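Local coordinates for arabinan endo-1,5-alpha-l-arabinosidase A (Cellvibrio cellulosa, PDB 1GYH), which hydrolyses the alpha-1,5-linked arabinofuranosyl bonds of linear arabinan, releasing almost exclusively arabinotriose, and so takes part in plant cell wall degradation, at residues A[34-39]-A[289-294]; A[276-281]-A[307-312]. One frame throughout, in Å; residues are numbered along the deposited sequence.

Interaction 1 (A[34-39]-A[289-294])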
ATOM      1  N   LYS A  34       5.983  10.576 -18.398  1.00 14.73           N
ATOM      2  CA  LYS A  34       6.804  11.787 -18.293  1.00 15.61           C
ATOM      3  C   LYS A  34       6.132  12.893 -17.458  1.00 14.97           C
ATOM      4  O   LYS A  34       6.821  13.762 -16.963  1.00 14.14           O
ATOM      5  CB  LYS A  34       7.200  12.285 -19.709  1.00 15.91           C
ATOM      6  CG  LYS A  34       8.062  11.243 -20.502  1.00 18.81           C
ATOM      7  CD  LYS A  34       9.515  11.082 -19.979  1.00 21.93           C
ATOM      8  CE  LYS A  34      10.281   9.994 -20.727  1.00 24.08           C
ATOM      9  NZ  LYS A  34      11.707  10.038 -20.398  1.00 27.71           N
ATOM     10  N   ASP A  35       4.810  12.845 -17.280  1.00 14.02           N
ATOM     11  CA  ASP A  35       4.043  13.947 -16.667  1.00 14.63           C
ATOM     12  C   ASP A  35       3.059  13.565 -15.554  1.00 14.41           C
ATOM     13  O   ASP A  35       2.357  14.421 -15.063  1.00 14.89           O
ATOM     14  CB  ASP A  35       3.275  14.724 -17.752  1.00 14.85           C
ATOM     15  CG  ASP A  35       2.326  13.825 -18.578  1.00 15.37           C
ATOM     16  OD1 ASP A  35       1.908  12.739 -18.080  1.00 13.52           O
ATOM     17  OD2 ASP A  35       1.962  14.148 -19.721  1.00 12.58           O
ATOM     18  N   ARG A  36       3.015  12.292 -15.159  1.00 14.49           N
ATOM     19  CA  ARG A  36       2.134  11.771 -14.094  1.00 14.43           C
ATOM     20  C   ARG A  36       0.645  11.658 -14.460  1.00 14.58           C
ATOM     21  O   ARG A  36      -0.180  11.307 -13.605  1.00 12.95           O
ATOM     22  CB  ARG A  36       2.228  12.601 -12.779  1.00 15.09           C
ATOM     23  CG  ARG A  36       3.507  12.523 -12.020  1.00 16.95           C
ATOM     24  CD  ARG A  36       3.329  13.052 -10.552  1.00 19.03           C
ATOM     25  NE  ARG A  36       3.226  14.507 -10.437  0.50 22.61           N
ATOM     26  CZ  ARG A  36       2.112  15.231 -10.274  0.50 22.47           C
ATOM     27  NH1 ARG A  36       0.897  14.693 -10.256  0.50 23.00           N
ATOM     28  NH2 ARG A  36       2.227  16.548 -10.161  0.50 22.12           N
ATOM     29  N   VAL A  37       0.315  11.948 -15.715  1.00 14.96           N
ATOM     30  CA  VAL A  37      -1.062  11.971 -16.226  1.00 15.20           C
ATOM     31  C   VAL A  37      -1.254  10.960 -17.386  1.00 14.85           C
ATOM     32  O   VAL A  37      -2.232  10.214 -17.402  1.00 15.88           O
ATOM     33  CB  VAL A  37      -1.425  13.390 -16.764  1.00 14.92           C
ATOM     34  CG1 VAL A  37      -2.790  13.407 -17.508  1.00 15.31           C
ATOM     35  CG2 VAL A  37      -1.424  14.410 -15.632  1.00 14.75           C
ATOM     36  N   ASN A  38      -0.369  11.009 -18.374  1.00 14.30           N
ATOM     37  CA  ASN A  38      -0.345  10.133 -19.548  1.00 14.22           C
ATOM     38  C   ASN A  38       0.601   8.931 -19.324  1.00 13.74           C
ATOM     39  O   ASN A  38       1.822   9.106 -19.224  1.00 14.04           O
ATOM     40  CB  ASN A  38       0.087  10.956 -20.784  1.00 14.09           C
ATOM     41  CG  ASN A  38      -0.870  12.078 -21.100  1.00 14.73           C
ATOM     42  OD1 ASN A  38      -0.587  13.287 -20.893  1.00 15.09           O
ATOM     43  ND2 ASN A  38      -2.002  11.709 -21.628  1.00 14.37           N
ATOM     44  N   TRP A  39       0.031   7.721 -19.185  1.00 13.21           N
ATOM     45  CA  TRP A  39       0.767   6.513 -18.765  1.00 13.36           C
ATOM     46  C   TRP A  39       0.763   5.459 -19.860  1.00 14.17           C
ATOM     47  O   TRP A  39      -0.292   5.173 -20.426  1.00 15.84           O
ATOM     48  CB  TRP A  39       0.125   5.899 -17.498  1.00 13.77           C
ATOM     49  CG  TRP A  39       0.187   6.761 -16.242  1.00 13.71           C
ATOM     50  CD1 TRP A  39      -0.762   7.633 -15.773  1.00 13.80           C
ATOM     51  CD2 TRP A  39       1.268   6.811 -15.308  1.00 12.15           C
ATOM     52  NE1 TRP A  39      -0.324   8.217 -14.613  1.00 14.51           N
ATOM     53  CE2 TRP A  39       0.924   7.743 -14.313  1.00 12.65           C
ATOM     54  CE3 TRP A  39       2.504   6.165 -15.216  1.00 12.21           C
ATOM     55  CZ2 TRP A  39       1.770   8.045 -13.249  1.00 12.58           C
ATOM     56  CZ3 TRP A  39       3.342   6.459 -14.153  1.00 11.73           C
ATOM     57  CH2 TRP A  39       2.975   7.391 -13.194  1.00 11.28           C
ATOM     58  N   LEU A 289      -6.954   5.172 -11.148  1.00 12.06           N
ATOM     59  CA  LEU A 289      -5.916   5.962 -10.491  1.00 12.76           C
ATOM     60  C   LEU A 289      -6.389   7.385 -10.182  1.00 12.25           C
ATOM     61  O   LEU A 289      -6.983   8.061 -11.036  1.00 12.15           O
ATOM     62  CB  LEU A 289      -4.694   6.063 -11.390  1.00 12.29           C
ATOM     63  CG  LEU A 289      -3.559   6.946 -10.815  1.00 13.32           C
ATOM     64  CD1 LEU A 289      -2.961   6.319  -9.586  1.00 14.07           C
ATOM     65  CD2 LEU A 289      -2.526   7.148 -11.855  1.00 14.28           C
ATOM     66  N   LYS A 290      -6.085   7.846  -8.971  1.00 12.90           N
ATOM     67  CA  LYS A 290      -6.313   9.250  -8.602  1.00 12.90           C
ATOM     68  C   LYS A 290      -5.081   9.770  -7.816  1.00 13.42           C
ATOM     69  O   LYS A 290      -4.578   9.093  -6.925  1.00 13.85           O
ATOM     70  CB  LYS A 290      -7.616   9.454  -7.829  1.00 11.97           C
ATOM     71  CG  LYS A 290      -8.870   9.209  -8.565  1.00 12.57           C
ATOM     72  CD  LYS A 290      -9.138  10.117  -9.781  1.00 15.16           C
ATOM     73  CE  LYS A 290     -10.229   9.556 -10.676  1.00 15.15           C
ATOM     74  NZ  LYS A 290     -10.622  10.428 -11.833  1.00 11.98           N
ATOM     75  N   ILE A 291      -4.566  10.930  -8.228  1.00 13.56           N
ATOM     76  CA  ILE A 291      -3.503  11.658  -7.514  1.00 14.00           C
ATOM     77  C   ILE A 291      -4.101  13.019  -7.095  1.00 14.15           C
ATOM     78  O   ILE A 291      -4.661  13.743  -7.933  1.00 13.40           O
ATOM     79  CB  ILE A 291      -2.281  11.890  -8.426  1.00 14.28           C
ATOM     80  CG1 ILE A 291      -1.759  10.560  -8.964  1.00 13.42           C
ATOM     81  CG2 ILE A 291      -1.184  12.675  -7.656  1.00 15.23           C
ATOM     82  CD1 ILE A 291      -0.580  10.646  -9.849  1.00 12.18           C
ATOM     83  N   LEU A 292      -4.058  13.306  -5.797  1.00 14.66           N
ATOM     84  CA  LEU A 292      -4.637  14.510  -5.204  1.00 14.65           C
ATOM     85  C   LEU A 292      -3.550  15.313  -4.506  1.00 14.45           C
ATOM     86  O   LEU A 292      -2.585  14.734  -3.974  1.00 12.58           O
ATOM     87  CB  LEU A 292      -5.702  14.184  -4.155  1.00 16.68           C
ATOM     88  CG  LEU A 292      -6.986  13.457  -4.643  1.00 15.65           C
ATOM     89  CD1 LEU A 292      -6.692  12.048  -4.699  1.00 22.26           C
ATOM     90  CD2 LEU A 292      -8.160  13.671  -3.657  1.00 20.46           C
ATOM     91  N   ASN A 293      -3.701  16.639  -4.511  1.00 14.10           N
ATOM     92  CA  ASN A 293      -2.774  17.506  -3.750  1.00 13.88           C
ATOM     93  C   ASN A 293      -3.070  17.388  -2.266  1.00 13.99           C
ATOM     94  O   ASN A 293      -4.208  17.486  -1.827  1.00 13.96           O
ATOM     95  CB  ASN A 293      -2.857  18.970  -4.246  1.00 13.95           C
ATOM     96  CG  ASN A 293      -2.485  19.106  -5.719  1.00 13.82           C
ATOM     97  OD1 ASN A 293      -1.319  18.904  -6.098  1.00 13.86           O
ATOM     98  ND2 ASN A 293      -3.493  19.413  -6.578  1.00 12.91           N
ATOM     99  N   LEU A 294      -2.029  17.130  -1.488  1.00 14.44           N
ATOM    100  CA  LEU A 294      -2.134  16.911  -0.068  1.00 14.98           C
ATOM    101  C   LEU A 294      -1.755  18.216   0.656  1.00 15.27           C
ATOM    102  O   LEU A 294      -0.584  18.658   0.586  1.00 14.81           O
ATOM    103  CB  LEU A 294      -1.207  15.757   0.342  1.00 14.95           C
ATOM    104  CG  LEU A 294      -1.302  15.123   1.738  1.00 15.93           C
ATOM    105  CD1 LEU A 294      -2.706  14.704   2.108  1.00 15.26           C
ATOM    106  CD2 LEU A 294      -0.338  13.894   1.763  1.00 17.15           C
TER

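Interaction 2 (A[276-281]-A[307-312])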
ATOM      1  N   LEU A 276      -4.105   7.035  -4.814  1.00 13.29           N
ATOM      2  CA  LEU A 276      -5.111   6.032  -4.412  1.00 13.42           C
ATOM      3  C   LEU A 276      -5.918   5.491  -5.603  1.00 12.97           C
ATOM      4  O   LEU A 276      -5.804   5.995  -6.730  1.00 11.67           O
ATOM      5  CB  LEU A 276      -6.070   6.632  -3.371  1.00 13.32           C
ATOM      6  CG  LEU A 276      -6.914   7.872  -3.700  1.00 17.02           C
ATOM      7  CD1 LEU A 276      -8.054   7.523  -4.645  1.00 21.23           C
ATOM      8  CD2 LEU A 276      -7.524   8.435  -2.453  1.00 21.10           C
ATOM      9  N   HIS A 277      -6.727   4.450  -5.354  1.00 12.12           N
ATOM     10  CA  HIS A 277      -7.718   4.044  -6.348  1.00 12.26           C
ATOM     11  C   HIS A 277      -9.116   4.369  -5.871  1.00 12.13           C
ATOM     12  O   HIS A 277      -9.372   4.431  -4.665  1.00 13.46           O
ATOM     13  CB  HIS A 277      -7.586   2.566  -6.764  1.00 12.95           C
ATOM     14  CG  HIS A 277      -8.022   1.577  -5.724  1.00 13.24           C
ATOM     15  ND1 HIS A 277      -7.125   0.782  -5.038  1.00 13.21           N
ATOM     16  CD2 HIS A 277      -9.253   1.230  -5.275  1.00 14.48           C
ATOM     17  CE1 HIS A 277      -7.784  -0.015  -4.214  1.00 11.62           C
ATOM     18  NE2 HIS A 277      -9.075   0.248  -4.319  1.00 14.13           N
ATOM     19  N   ALA A 278     -10.003   4.578  -6.829  1.00 12.13           N
ATOM     20  CA  ALA A 278     -11.374   4.928  -6.562  1.00 11.88           C
ATOM     21  C   ALA A 278     -12.300   4.292  -7.593  1.00 11.55           C
ATOM     22  O   ALA A 278     -12.026   4.348  -8.789  1.00  9.96           O
ATOM     23  CB  ALA A 278     -11.537   6.481  -6.537  1.00 12.65           C
ATOM     24  N   TYR A 279     -13.435   3.743  -7.121  1.00 11.72           N
ATOM     25  CA  TYR A 279     -14.339   2.990  -8.010  1.00 12.31           C
ATOM     26  C   TYR A 279     -15.377   3.889  -8.704  1.00 11.68           C
ATOM     27  O   TYR A 279     -16.243   4.481  -8.044  1.00 12.65           O
ATOM     28  CB  TYR A 279     -15.039   1.854  -7.196  1.00 12.36           C
ATOM     29  CG  TYR A 279     -14.086   0.902  -6.453  1.00 12.57           C
ATOM     30  CD1 TYR A 279     -13.368  -0.119  -7.129  1.00 14.17           C
ATOM     31  CD2 TYR A 279     -13.896   0.993  -5.084  1.00 12.34           C
ATOM     32  CE1 TYR A 279     -12.482  -0.978  -6.436  1.00 13.35           C
ATOM     33  CE2 TYR A 279     -13.009   0.126  -4.397  1.00 13.96           C
ATOM     34  CZ  TYR A 279     -12.313  -0.880  -5.067  1.00 12.58           C
ATOM     35  OH  TYR A 279     -11.421  -1.761  -4.369  1.00 19.88           O
ATOM     36  N   GLU A 280     -15.339   3.953 -10.025  1.00 11.63           N
ATOM     37  CA  GLU A 280     -16.131   4.908 -10.780  1.00 11.81           C
ATOM     38  C   GLU A 280     -17.501   4.361 -11.064  1.00 13.29           C
ATOM     39  O   GLU A 280     -17.646   3.475 -11.926  1.00 12.12           O
ATOM     40  CB  GLU A 280     -15.456   5.240 -12.129  1.00 12.46           C
ATOM     41  CG  GLU A 280     -16.061   6.449 -12.827  1.00 12.53           C
ATOM     42  CD  GLU A 280     -15.294   6.904 -14.066  1.00 13.86           C
ATOM     43  OE1 GLU A 280     -14.319   6.255 -14.492  1.00 13.37           O
ATOM     44  OE2 GLU A 280     -15.705   7.939 -14.635  1.00 14.96           O
ATOM     45  N   ALA A 281     -18.518   4.943 -10.423  1.00 13.63           N
ATOM     46  CA  ALA A 281     -19.872   4.452 -10.559  1.00 14.31           C
ATOM     47  C   ALA A 281     -20.390   4.490 -11.986  1.00 14.77           C
ATOM     48  O   ALA A 281     -21.140   3.610 -12.379  1.00 15.54           O
ATOM     49  CB  ALA A 281     -20.818   5.197  -9.636  1.00 15.23           C
ATOM     50  N   LYS A 307     -12.994  17.258  -4.794  1.00 15.30           N
ATOM     51  CA  LYS A 307     -13.223  17.613  -6.199  1.00 15.31           C
ATOM     52  C   LYS A 307     -12.157  17.099  -7.135  1.00 13.73           C
ATOM     53  O   LYS A 307     -12.453  16.862  -8.302  1.00 11.32           O
ATOM     54  CB  LYS A 307     -13.393  19.142  -6.362  1.00 16.58           C
ATOM     55  CG  LYS A 307     -14.694  19.640  -5.729  1.00 18.99           C
ATOM     56  CD  LYS A 307     -14.682  21.139  -5.367  1.00 24.82           C
ATOM     57  CE  LYS A 307     -14.461  22.030  -6.537  1.00 26.78           C
ATOM     58  NZ  LYS A 307     -14.732  23.477  -6.161  1.00 33.03           N
ATOM     59  N   GLU A 308     -10.928  16.911  -6.630  1.00 12.89           N
ATOM     60  CA  GLU A 308      -9.858  16.356  -7.462  1.00 13.63           C
ATOM     61  C   GLU A 308     -10.069  14.875  -7.871  1.00 13.20           C
ATOM     62  O   GLU A 308      -9.439  14.394  -8.800  1.00 11.92           O
ATOM     63  CB  GLU A 308      -8.496  16.553  -6.796  1.00 13.19           C
ATOM     64  CG  GLU A 308      -8.137  18.049  -6.758  1.00 14.03           C
ATOM     65  CD  GLU A 308      -6.779  18.356  -6.135  1.00 14.31           C
ATOM     66  OE1 GLU A 308      -6.115  17.447  -5.638  1.00 13.91           O
ATOM     67  OE2 GLU A 308      -6.398  19.540  -6.144  1.00 15.19           O
ATOM     68  N   LEU A 309     -10.968  14.167  -7.184  1.00 12.50           N
ATOM     69  CA  LEU A 309     -11.430  12.864  -7.721  1.00 12.67           C
ATOM     70  C   LEU A 309     -11.983  13.011  -9.129  1.00 12.54           C
ATOM     71  O   LEU A 309     -11.828  12.084  -9.938  1.00 13.57           O
ATOM     72  CB  LEU A 309     -12.463  12.180  -6.818  1.00 10.75           C
ATOM     73  CG  LEU A 309     -12.011  11.827  -5.424  1.00 11.77           C
ATOM     74  CD1 LEU A 309     -13.192  11.400  -4.567  1.00 12.12           C
ATOM     75  CD2 LEU A 309     -10.918  10.770  -5.382  1.00 11.43           C
ATOM     76  N   ASP A 310     -12.618  14.149  -9.444  1.00 13.03           N
ATOM     77  CA  ASP A 310     -13.110  14.407 -10.804  1.00 12.73           C
ATOM     78  C   ASP A 310     -12.091  15.068 -11.742  1.00 13.56           C
ATOM     79  O   ASP A 310     -12.049  14.745 -12.913  1.00 13.28           O
ATOM     80  CB  ASP A 310     -14.365  15.253 -10.774  1.00 13.64           C
ATOM     81  CG  ASP A 310     -15.437  14.656  -9.907  1.00 13.80           C
ATOM     82  OD1 ASP A 310     -15.903  13.535 -10.256  1.00 14.56           O
ATOM     83  OD2 ASP A 310     -15.866  15.234  -8.873  1.00 14.27           O
ATOM     84  N   SER A 311     -11.286  16.000 -11.238  1.00 12.59           N
ATOM     85  CA  SER A 311     -10.416  16.798 -12.112  1.00 12.19           C
ATOM     86  C   SER A 311      -9.069  16.167 -12.403  1.00 11.91           C
ATOM     87  O   SER A 311      -8.406  16.579 -13.379  1.00 12.16           O
ATOM     88  CB  SER A 311     -10.218  18.213 -11.546  1.00 11.88           C
ATOM     89  OG  SER A 311      -9.653  18.193 -10.250  1.00 12.04           O
ATOM     90  N   TYR A 312      -8.650  15.190 -11.600  1.00 11.74           N
ATOM     91  CA  TYR A 312      -7.474  14.373 -11.964  1.00 12.10           C
ATOM     92  C   TYR A 312      -7.963  13.243 -12.888  1.00 12.50           C
ATOM     93  O   TYR A 312      -8.756  12.376 -12.476  1.00 12.47           O
ATOM     94  CB  TYR A 312      -6.692  13.797 -10.811  1.00 12.00           C
ATOM     95  CG  TYR A 312      -5.607  12.881 -11.305  1.00 14.20           C
ATOM     96  CD1 TYR A 312      -4.347  13.383 -11.634  1.00 13.62           C
ATOM     97  CD2 TYR A 312      -5.854  11.514 -11.535  1.00 12.88           C
ATOM     98  CE1 TYR A 312      -3.350  12.555 -12.128  1.00 15.05           C
ATOM     99  CE2 TYR A 312      -4.852  10.685 -12.038  1.00 14.59           C
ATOM    100  CZ  TYR A 312      -3.611  11.205 -12.341  1.00 13.41           C
ATOM    101  OH  TYR A 312      -2.620  10.400 -12.867  1.00 12.36           O
TER

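Interaction 1 (A[34-39]-A[289-294])
Ile291 reaches from its strand against Arg36 with both arms of its branched side chain. Its CD1 lies 3.8 Å from the backbone oxygen of Arg36, the firm part of the contact. In the conformer given, one of two, CG2 also approaches the guanidinium obliquely, 3.9 Å from NH1. The beta-branch suits this place: CG2 is set opposite the backbone N and CG1 lies beside it (chi1 -57°), which spreads the two arms so that one residue can meet main chain and, probably, side chain of its neighbour. In that conformer the bend of Arg36 at chi3 (-75°) helps bring the chain end nearer to the strand. Two residues earlier on the strand, Leu289 touches the indole of Trp39 with CD2, 3.7 Å from NE1, the side chains running at about a right angle. The broad indole offers the leucine methyl a large apolar surface, met obliquely. In the five-bladed beta-propeller of this family 43 enzyme, residues 34-39 form the turn leading into strand 38-44 of one blade's sheet, and residues 289-294 belong to the sheet of strands 257-268 to 302-303, so the contact is packing between two blades. Met12 and Tyr312 pack against Trp39 and Ile291. The turn carrying Arg36 is shaped by Asp35, short enough to fold back onto its own backbone: OD1 accepts Val37 N from above the carboxylate plane, an Asx turn, and Asn38 N at 2.9 Å, nearly straight (169°) on the syn side, the wider Asx motif. Trp39 NE1 makes a weak bond to Arg36 O at 3.3 Å.

Interaction 2 (A[276-281]-A[307-312])
Leu309 brings a single methyl, CD2, from the short helix 308-311 up to two side chains of strand 271-280. With CG placed opposite its own carbonyl carbon (chi1 -61°), the leucine carries its branched end nearer to the strand than the direction of its CB bond would give. Ala278 points its CB toward the helix, 4.5 Å from Leu309 CD2. Leu276, two residues back on the same side of the strand, leaves its backbone at a slant, and its CD1 comes to 4.4 Å from Leu309 CD2. The small alanine leaves room for the helix to lie against the sheet, its backbone nearest at Ala278 and Leu309, whose CA atoms are 8.0 Å apart; the longer leucines bridge the gap. Leu260 of strand 257-268 also touches Leu309, which seats the helix against strands 257-268 and 271-280 of the blade. Beyond the apolar patch, Asp310 forms a salt bridge with Arg256 and a hydrogen bond with Trp257 NE1. Between the two segments themselves only methyl groups meet, at rather loose distances over 69 Å² of buried surface, which implies that their mutual hold is weak and hydrophobic, without directional bonds.

Interactions 1 and 2 have centres about 11 Å apart and share a blade, since strands 286-296 and 271-280 are neighbours in one sheet. Lys290 and Tyr312 join them. The ammonium NZ of Lys290 lies 2.8 Å from Tyr312 O and also bonds to Leu309 O, tying the strand of interaction 1 to the helix of interaction 2. The Tyr312 hydroxyl spans to the other blade, where its OH is hydrogen-bonded to Arg36 O at 2.7 Å. Both contacts lie near the probable substrate site rather than in it: the side chain of Leu289 is about 8 Å from those of Asp6 and Gln287, and the side chain of Ala278 about 7 Å from that of Gln287.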